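PDB 4IUL: eukaryotic translation initiation factor 4 gamma 2 from Homo sapiens, which probably acts in translation initiation as a member of the eIF4G family, its MIF4G domain interacting with eIF4A. Local coordinates for residues 24-27 / 28-32; 31-35 / 36-40; 62-65 / 66-70; 110-113 / 114-118. All blocks are in the same frame, centred on the assembly; numbering follows the deposited sequence.

Contact 1: 24-27 / 28-32. With SO4 (sulfate ion), chain C.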
# COMPACT_ATOMS: atom_id res chain seq x y z
N ARG A 24 -16.49 -11.92 12.25
CA ARG A 24 -15.62 -12.49 13.28
C ARG A 24 -14.83 -13.65 12.66
O ARG A 24 -13.66 -13.88 12.98
CB ARG A 24 -16.42 -13.01 14.50
CG ARG A 24 -17.16 -11.92 15.31
CD ARG A 24 -17.58 -12.41 16.72
NE ARG A 24 -18.54 -13.51 16.70
CZ ARG A 24 -19.85 -13.39 16.44
NH1 ARG A 24 -20.38 -12.20 16.19
NH2 ARG A 24 -20.63 -14.46 16.45
N LYS A 25 -15.48 -14.37 11.75
CA LYS A 25 -14.83 -15.50 11.07
C LYS A 25 -13.73 -15.01 10.13
O LYS A 25 -12.67 -15.63 10.03
CB LYS A 25 -15.87 -16.29 10.28
CG LYS A 25 -15.33 -17.53 9.60
CD LYS A 25 -16.46 -18.21 8.84
CE LYS A 25 -16.37 -19.72 8.87
NZ LYS A 25 -17.63 -20.30 8.30
N VAL A 26 -13.99 -13.91 9.43
CA VAL A 26 -12.99 -13.37 8.51
C VAL A 26 -11.74 -12.96 9.26
O VAL A 26 -10.62 -13.21 8.80
CB VAL A 26 -13.55 -12.17 7.72
CG1 VAL A 26 -12.43 -11.48 6.94
CG2 VAL A 26 -14.63 -12.65 6.76
N ARG A 27 -11.92 -12.34 10.43
CA ARG A 27 -10.81 -11.92 11.26
C ARG A 27 -9.95 -13.13 11.65
O ARG A 27 -8.72 -13.06 11.60
CB ARG A 27 -11.32 -11.21 12.52
CG ARG A 27 -10.24 -10.85 13.54
CD ARG A 27 -9.13 -10.00 12.94
NE ARG A 27 -8.11 -9.63 13.92
CZ ARG A 27 -7.04 -8.88 13.65
NH1 ARG A 27 -6.85 -8.40 12.43
NH2 ARG A 27 -6.16 -8.61 14.60
N GLY A 28 -10.60 -14.22 12.06
CA GLY A 28 -9.86 -15.42 12.42
C GLY A 28 -9.02 -15.93 11.26
O GLY A 28 -7.83 -16.22 11.42
N ILE A 29 -9.63 -16.02 10.08
CA ILE A 29 -8.94 -16.47 8.87
C ILE A 29 -7.69 -15.62 8.59
O ILE A 29 -6.61 -16.15 8.32
CB ILE A 29 -9.89 -16.39 7.65
CG1 ILE A 29 -11.02 -17.40 7.82
CG2 ILE A 29 -9.12 -16.65 6.36
CD1 ILE A 29 -12.04 -17.37 6.70
N LEU A 30 -7.84 -14.30 8.65
CA LEU A 30 -6.72 -13.41 8.40
C LEU A 30 -5.62 -13.63 9.43
O LEU A 30 -4.43 -13.54 9.10
CB LEU A 30 -7.18 -11.95 8.45
CG LEU A 30 -8.13 -11.47 7.35
CD1 LEU A 30 -8.56 -10.04 7.64
CD2 LEU A 30 -7.43 -11.56 6.00
N ASN A 31 -6.00 -13.89 10.67
CA ASN A 31 -5.02 -14.11 11.73
C ASN A 31 -4.08 -15.28 11.43
O ASN A 31 -2.86 -15.15 11.56
CB ASN A 31 -5.69 -14.32 13.09
CG ASN A 31 -6.14 -13.02 13.74
OD1 ASN A 31 -5.59 -11.95 13.46
ND2 ASN A 31 -7.13 -13.11 14.63
N LYS A 32 -4.64 -16.41 11.03
CA LYS A 32 -3.80 -17.57 10.74
C LYS A 32 -3.35 -17.70 9.28
O LYS A 32 -3.05 -18.80 8.82
CB LYS A 32 -4.51 -18.86 11.19
CG LYS A 32 -5.96 -19.03 10.76
CD LYS A 32 -6.61 -20.14 11.59
CE LYS A 32 -8.11 -20.24 11.40
NZ LYS A 32 -8.50 -20.92 10.13
S SO4 C . -7.85 -10.41 17.55
O1 SO4 C . -6.57 -10.24 16.82
O2 SO4 C . -8.98 -10.21 16.62
O3 SO4 C . -7.91 -11.76 18.11
O4 SO4 C . -7.93 -9.41 18.63
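Arg27 and Asn31, one helical turn apart, meet with the amide of one standing on the guanidinium of the other. The carbonyl oxygen OD1 of Asn31 lies over the middle of the Arg27 group, 3.3 Å above its plane, and the two planes are turned 74° apart, so the amide stands steeply on that face. At the edge of the same group a sulfate accepts from NE and NH2. Arg27 NE reaches sulfate O2 at 2.9 Å, Arg27 NH2 reaches sulfate O1 at 2.8 Å, and a weak third bond joins NE to O1. Arg27 sends CG anti to its backbone nitrogen and then turns about the CB-CG bond (chi2 56°), which carries the guanidinium along the helix to the level of Asn31. Such spacing of four residues is what an alpha helix offers on one of its sides, and here it belongs to helix 13-31 of the MIF4G domain, an all-helical fold of HEAT-repeat type. NH2 of Arg27 also forms a salt bridge with Glu69, and Asn31 OD1 accepts a hydrogen bond from Lys66, both on helix 53-69. With a leucine in place of Arg27, the sulfate and Glu69 would probably both lose their cationic mate, and the amide of Asn31 would lose the flat group beneath it. On the buried side, Val26 and Leu30 run alongside each other, CG1 to CD1 at 4.2 Å, and both pack on Leu62. Below the side chains, the Leu30 nitrogen bonds to Val26 O at 3.0 Å.

Contact 2: 31-35 / 36-40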
# COMPACT_ATOMS: atom_id res chain seq x y z
N ASN A 31 -6.00 -13.89 10.67
CA ASN A 31 -5.02 -14.11 11.73
C ASN A 31 -4.08 -15.28 11.43
O ASN A 31 -2.86 -15.15 11.56
CB ASN A 31 -5.69 -14.32 13.09
CG ASN A 31 -6.14 -13.02 13.74
OD1 ASN A 31 -5.59 -11.95 13.46
ND2 ASN A 31 -7.13 -13.11 14.63
N LYS A 32 -4.64 -16.41 11.03
CA LYS A 32 -3.80 -17.57 10.74
C LYS A 32 -3.35 -17.70 9.28
O LYS A 32 -3.05 -18.80 8.82
CB LYS A 32 -4.51 -18.86 11.19
CG LYS A 32 -5.96 -19.03 10.76
CD LYS A 32 -6.61 -20.14 11.59
CE LYS A 32 -8.11 -20.24 11.40
NZ LYS A 32 -8.50 -20.92 10.13
N LEU A 33 -3.28 -16.57 8.57
CA LEU A 33 -2.86 -16.58 7.17
C LEU A 33 -1.34 -16.66 7.04
O LEU A 33 -0.61 -15.84 7.59
CB LEU A 33 -3.36 -15.32 6.46
CG LEU A 33 -3.04 -15.21 4.96
CD1 LEU A 33 -3.79 -16.30 4.20
CD2 LEU A 33 -3.44 -13.84 4.45
N THR A 34 -0.88 -17.67 6.30
CA THR A 34 0.55 -17.88 6.10
C THR A 34 0.82 -18.33 4.67
O THR A 34 -0.05 -18.91 4.01
CB THR A 34 1.09 -18.95 7.07
OG1 THR A 34 2.49 -19.14 6.84
CG2 THR A 34 0.37 -20.26 6.86
N PRO A 35 2.04 -18.06 4.16
CA PRO A 35 2.40 -18.45 2.79
C PRO A 35 2.07 -19.92 2.55
O PRO A 35 1.65 -20.30 1.46
CB PRO A 35 3.90 -18.19 2.74
CG PRO A 35 4.07 -17.03 3.65
CD PRO A 35 3.17 -17.37 4.82
N GLU A 36 2.24 -20.73 3.59
CA GLU A 36 1.98 -22.16 3.51
C GLU A 36 0.49 -22.51 3.56
O GLU A 36 0.06 -23.49 2.96
CB GLU A 36 2.71 -22.90 4.63
CG GLU A 36 2.53 -24.42 4.60
CD GLU A 36 3.33 -25.14 5.67
OE1 GLU A 36 3.11 -24.86 6.87
OE2 GLU A 36 4.19 -25.98 5.30
N LYS A 37 -0.29 -21.71 4.28
CA LYS A 37 -1.73 -21.95 4.38
C LYS A 37 -2.54 -21.12 3.39
O LYS A 37 -3.74 -21.36 3.22
CB LYS A 37 -2.23 -21.65 5.79
CG LYS A 37 -1.83 -22.64 6.87
CD LYS A 37 -2.54 -22.27 8.17
CE LYS A 37 -2.22 -23.23 9.30
NZ LYS A 37 -2.99 -22.86 10.53
N PHE A 38 -1.90 -20.15 2.75
CA PHE A 38 -2.59 -19.27 1.82
C PHE A 38 -3.65 -19.95 0.97
O PHE A 38 -4.84 -19.70 1.12
CB PHE A 38 -1.60 -18.57 0.88
CG PHE A 38 -2.23 -17.50 0.03
CD1 PHE A 38 -2.39 -16.21 0.53
CD2 PHE A 38 -2.72 -17.79 -1.24
CE1 PHE A 38 -3.02 -15.22 -0.23
CE2 PHE A 38 -3.35 -16.80 -2.00
CZ PHE A 38 -3.51 -15.52 -1.49
N ASP A 39 -3.19 -20.81 0.07
CA ASP A 39 -4.07 -21.52 -0.84
C ASP A 39 -5.38 -22.00 -0.24
O ASP A 39 -6.45 -21.78 -0.82
CB ASP A 39 -3.31 -22.69 -1.47
CG ASP A 39 -2.19 -22.21 -2.39
OD1 ASP A 39 -1.29 -23.02 -2.71
OD2 ASP A 39 -2.22 -21.03 -2.81
N LYS A 40 -5.32 -22.64 0.93
CA LYS A 40 -6.51 -23.17 1.59
C LYS A 40 -7.40 -22.10 2.23
O LYS A 40 -8.62 -22.10 2.04
CB LYS A 40 -6.11 -24.19 2.65
CG LYS A 40 -7.29 -24.79 3.41
CD LYS A 40 -6.81 -25.71 4.54
CE LYS A 40 -7.99 -26.34 5.27
NZ LYS A 40 -7.55 -27.18 6.42
O HOH W 1 -0.72 -21.95 0.54
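The ring of Phe38 receives the Leu33 side chain obliquely, with Leu33 CD1 3.9 Å from Phe38 CD1, while the carboxylate oxygen OD2 of Asp39 lies at the ring's edge, in its plane. With CG anti to the backbone nitrogen in both residues, Leu33 and Phe38 can run alongside each other, pointing the same way. They sit at the turn between helix 13-31 and helix 38-48 of the MIF4G domain, where an all-helical fold of HEAT type reverses its chain. Helix 74-87 adds Leu76 and Tyr77 against Leu33, and Gln79 against Phe38, so this side of the turn leans on a third helix. In the backbone of the turn, the carbonyl of Thr34 serves two successive amides. The Phe38 nitrogen bonds to it at 2.6 Å, approaching almost in line with the carbonyl bond, although the angle at the hydrogen is only 130°; the Lys37 nitrogen adds a weak bond at 2.8 Å. Lys37 itself passes across Thr34, whose CG2 faces it because that methyl is set between the backbone nitrogen and the carbonyl carbon. The modelled 3.1 Å from Thr34 CG2 to Lys37 CB is doubtfully short. Farther along its extended chain, CD of Lys37 rests 3.6 Å from Lys32 O. Lys32 NZ and Lys37 NZ lie 5.9 Å apart, so some mutual repulsion is likely. One water closes the turn, donating to Pro35 O and more weakly to Glu36 O. The same water oxygen accepts from Asp39 N at 2.8 Å.

Contact 3: 62-65 / 66-70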
# COMPACT_ATOMS: atom_id res chain seq x y z
N LEU A 62 -11.38 -5.31 7.11
CA LEU A 62 -10.57 -6.22 7.92
C LEU A 62 -9.20 -6.52 7.31
O LEU A 62 -8.19 -6.56 8.03
CB LEU A 62 -11.34 -7.51 8.19
CG LEU A 62 -12.58 -7.33 9.08
CD1 LEU A 62 -13.39 -8.62 9.13
CD2 LEU A 62 -12.14 -6.90 10.49
N ILE A 63 -9.16 -6.71 5.99
CA ILE A 63 -7.92 -7.02 5.28
C ILE A 63 -6.91 -5.87 5.44
O ILE A 63 -5.75 -6.10 5.83
CB ILE A 63 -8.18 -7.27 3.77
CG1 ILE A 63 -8.96 -8.58 3.58
CG2 ILE A 63 -6.88 -7.32 3.00
CD1 ILE A 63 -9.31 -8.91 2.14
N VAL A 64 -7.35 -4.65 5.16
CA VAL A 64 -6.47 -3.49 5.29
C VAL A 64 -6.05 -3.32 6.75
O VAL A 64 -4.92 -2.88 7.03
CB VAL A 64 -7.15 -2.22 4.76
CG1 VAL A 64 -6.24 -1.03 4.94
CG2 VAL A 64 -7.49 -2.40 3.27
N ASP A 65 -6.95 -3.66 7.67
CA ASP A 65 -6.68 -3.61 9.12
C ASP A 65 -5.44 -4.48 9.42
O ASP A 65 -4.47 -4.02 10.02
CB ASP A 65 -7.87 -4.18 9.91
CG ASP A 65 -8.75 -3.11 10.55
OD1 ASP A 65 -8.57 -1.91 10.25
OD2 ASP A 65 -9.63 -3.49 11.37
N LYS A 66 -5.51 -5.74 8.99
CA LYS A 66 -4.42 -6.70 9.21
C LYS A 66 -3.13 -6.32 8.49
O LYS A 66 -2.04 -6.49 9.04
CB LYS A 66 -4.87 -8.10 8.77
CG LYS A 66 -3.91 -9.22 9.14
CD LYS A 66 -3.80 -9.38 10.65
CE LYS A 66 -2.95 -10.59 11.03
NZ LYS A 66 -2.97 -10.83 12.51
N ALA A 67 -3.24 -5.80 7.27
CA ALA A 67 -2.06 -5.41 6.50
C ALA A 67 -1.21 -4.37 7.23
O ALA A 67 0.02 -4.45 7.23
CB ALA A 67 -2.47 -4.87 5.11
N LEU A 68 -1.86 -3.38 7.84
CA LEU A 68 -1.10 -2.38 8.57
C LEU A 68 -0.60 -2.86 9.94
O LEU A 68 0.20 -2.18 10.58
CB LEU A 68 -1.90 -1.08 8.71
CG LEU A 68 -1.65 -0.13 7.53
CD1 LEU A 68 -2.16 -0.75 6.23
CD2 LEU A 68 -2.33 1.20 7.78
N GLU A 69 -1.07 -4.02 10.38
CA GLU A 69 -0.61 -4.58 11.64
C GLU A 69 0.62 -5.45 11.38
O GLU A 69 1.54 -5.51 12.19
CB GLU A 69 -1.71 -5.41 12.32
CG GLU A 69 -3.03 -4.66 12.51
CD GLU A 69 -4.09 -5.45 13.26
OE1 GLU A 69 -4.22 -6.67 13.04
OE2 GLU A 69 -4.81 -4.84 14.07
N GLU A 70 0.65 -6.11 10.22
CA GLU A 70 1.77 -6.97 9.84
C GLU A 70 2.26 -6.65 8.41
O GLU A 70 2.14 -7.48 7.50
CB GLU A 70 1.34 -8.44 9.89
CG GLU A 70 0.65 -8.87 11.18
CD GLU A 70 1.56 -8.80 12.40
OE1 GLU A 70 2.74 -9.22 12.30
OE2 GLU A 70 1.09 -8.33 13.47
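From Leu62 to Leu68 the backbone keeps regular helical bonds, Lys66 N to Leu62 O at 3.0 Å and Ala67 N to Ile63 O at 2.9 Å. Regular bonding then gives way: Glu69 N reaches Asp65 O only weakly at 3.4 Å, while Lys66 O accepts from both Glu69 N and Glu70 N. Val64 and Leu68 touch loosely on one side of the helix, CG1 to CD1 at 4.3 Å, and Leu68 CD1 also rests on Val64 O. Both side chains pack against helix 107-127, Val64 on Lys115 and Glu119, Leu68 on Glu119 and Arg123. Around the helix, Glu69 holds CG anti to its own carbonyl carbon (chi1 -55°), which leads the chain back over Asp65 O. The carboxylates of the two acids stay apart, Asp65 OD2 to Glu69 OE2 at 5.7 Å, and their like charge is probably eased by Arg27 close to Glu69. Lys66 leaves in another direction: its chain turns at chi2 (65°) and then runs straight, carrying NZ toward Asn31. Neighbours thus crowd several sides, helix 13-31 at Leu62, helix 74-87 at Ile63 and Ala67, and helix 141-163 at Ala67 and Leu68, as expected of a helix packed among others in the HEAT-repeat solenoid of a MIF4G domain.

Contact 4: 110-113 / 114-118. With SO4 (sulfate ion), chain D.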
# COMPACT_ATOMS: atom_id res chain seq x y z
N ARG A 110 -13.64 -1.06 -6.81
CA ARG A 110 -13.98 0.32 -6.49
C ARG A 110 -13.86 0.65 -4.99
O ARG A 110 -13.32 1.68 -4.62
CB ARG A 110 -15.41 0.61 -6.97
CG ARG A 110 -16.05 1.87 -6.39
CD ARG A 110 -17.42 2.14 -7.00
NE ARG A 110 -18.47 1.23 -6.54
CZ ARG A 110 -19.06 1.31 -5.35
NH1 ARG A 110 -20.02 0.45 -5.01
NH2 ARG A 110 -18.70 2.27 -4.49
N LEU A 111 -14.37 -0.23 -4.13
CA LEU A 111 -14.29 0.03 -2.70
C LEU A 111 -12.87 -0.14 -2.13
O LEU A 111 -12.52 0.49 -1.13
CB LEU A 111 -15.27 -0.88 -1.94
CG LEU A 111 -16.77 -0.68 -2.23
CD1 LEU A 111 -17.58 -1.79 -1.54
CD2 LEU A 111 -17.25 0.70 -1.75
N LEU A 112 -12.05 -0.97 -2.78
CA LEU A 112 -10.68 -1.17 -2.30
C LEU A 112 -9.90 0.14 -2.50
O LEU A 112 -9.24 0.64 -1.59
CB LEU A 112 -9.99 -2.31 -3.09
CG LEU A 112 -8.92 -3.15 -2.37
CD1 LEU A 112 -7.97 -3.76 -3.40
CD2 LEU A 112 -8.14 -2.30 -1.40
N ILE A 113 -9.97 0.68 -3.72
CA ILE A 113 -9.28 1.92 -4.04
C ILE A 113 -9.69 3.00 -3.05
O ILE A 113 -8.85 3.72 -2.51
CB ILE A 113 -9.62 2.38 -5.49
CG1 ILE A 113 -8.85 1.51 -6.49
CG2 ILE A 113 -9.29 3.87 -5.67
CD1 ILE A 113 -9.34 1.63 -7.92
N SER A 114 -11.00 3.10 -2.82
CA SER A 114 -11.56 4.08 -1.91
C SER A 114 -11.01 3.94 -0.49
O SER A 114 -10.66 4.94 0.14
CB SER A 114 -13.08 3.95 -1.88
OG SER A 114 -13.63 4.72 -0.84
N LYS A 115 -10.94 2.71 0.02
CA LYS A 115 -10.44 2.45 1.36
C LYS A 115 -8.98 2.85 1.56
O LYS A 115 -8.63 3.46 2.57
CB LYS A 115 -10.61 0.98 1.74
CG LYS A 115 -10.00 0.60 3.09
CD LYS A 115 -10.98 0.73 4.26
CE LYS A 115 -11.38 2.16 4.57
NZ LYS A 115 -12.30 2.23 5.75
N LEU A 116 -8.11 2.50 0.62
CA LEU A 116 -6.71 2.87 0.78
C LEU A 116 -6.50 4.38 0.75
O LEU A 116 -5.61 4.89 1.41
CB LEU A 116 -5.84 2.16 -0.25
CG LEU A 116 -5.44 0.86 0.45
CD1 LEU A 116 -5.73 -0.32 -0.43
CD2 LEU A 116 -3.99 0.93 0.87
N GLN A 117 -7.32 5.08 -0.01
CA GLN A 117 -7.22 6.53 -0.05
C GLN A 117 -7.51 7.03 1.37
O GLN A 117 -6.87 7.97 1.85
CB GLN A 117 -8.25 7.10 -1.03
CG GLN A 117 -8.20 8.62 -1.19
CD GLN A 117 -6.80 9.13 -1.49
OE1 GLN A 117 -6.18 8.72 -2.47
NE2 GLN A 117 -6.30 10.03 -0.65
N ASP A 118 -8.45 6.36 2.05
CA ASP A 118 -8.82 6.72 3.42
C ASP A 118 -7.70 6.46 4.43
O ASP A 118 -7.37 7.32 5.24
CB ASP A 118 -10.06 5.96 3.88
CG ASP A 118 -11.29 6.26 3.04
OD1 ASP A 118 -11.48 7.42 2.62
OD2 ASP A 118 -12.09 5.32 2.81
S SO4 D . -21.71 2.54 -1.78
O1 SO4 D . -22.04 3.97 -1.90
O2 SO4 D . -21.76 1.91 -3.12
O3 SO4 D . -20.36 2.39 -1.22
O4 SO4 D . -22.69 1.88 -0.90
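Leu112 and Leu116 press their methyl groups unusually close, CD2 of Leu112 being modelled 3.3 Å from CD1 of Leu116, tighter than normal van der Waals contact. Both side chains also stray from preferred rotamers, with chi1 of Leu112 at -149° and chi2 of Leu116 at 129°, so the closeness is best treated as doubtful in detail. What is secure is that the pair lies side by side, pointing the same way, one turn apart on helix 107-127. Helix 141-163 packs on Leu116 through Phe158, Ile159 and Leu162. Beneath them Leu116 N bonds to Leu112 O at 3.1 Å, nearly straight at the hydrogen (168°). At the start of the segment, Arg110, bent at chi3, brings its guanidinium beside Leu111, whose CG lies 4.0 Å above the guanidinium plane, toward the rim of that face. The edge of the group meets a sulfate, Arg110 NH1 bonding to sulfate O2 at 3.0 Å. A weak second bond runs from Arg110 NH2 to sulfate O2 at 3.4 Å. Leu111 CD2 also brushes sulfate O3 at 3.6 Å. Lys53 and Lys57 bind the same ion from helix 53-69, while Asp92 forms a salt bridge with NH1. Three basic side chains gathered round one anion suggest a locally positive patch, tempered by Asp92, which the sulfate, probably taken from the crystallisation liquor, is likely to neutralise further.

How the contacts relate
Contacts 1 and 2 follow directly along the chain, sharing Asn31 and Lys32, with centres about 11 Å apart. Contact 3 joins contact 1 across the helix interface, its centre also about 11 Å away: Lys66 NZ lies 3.0 Å from Asn31 OD1, probably hydrogen-bonded, and Arg27 NH2 makes a 3.2 Å salt bridge to Glu69 OE1. The Lys66 side chain lies about 6 Å from the sulfate held by Arg27, near it though not in contact. Contact 3 reaches contact 4 by packing, Val64 CG2 to Lys115 CG at 3.9 Å. Contact 4, with its own sulfate, stays about 12 Å from contact 1, nearest atoms.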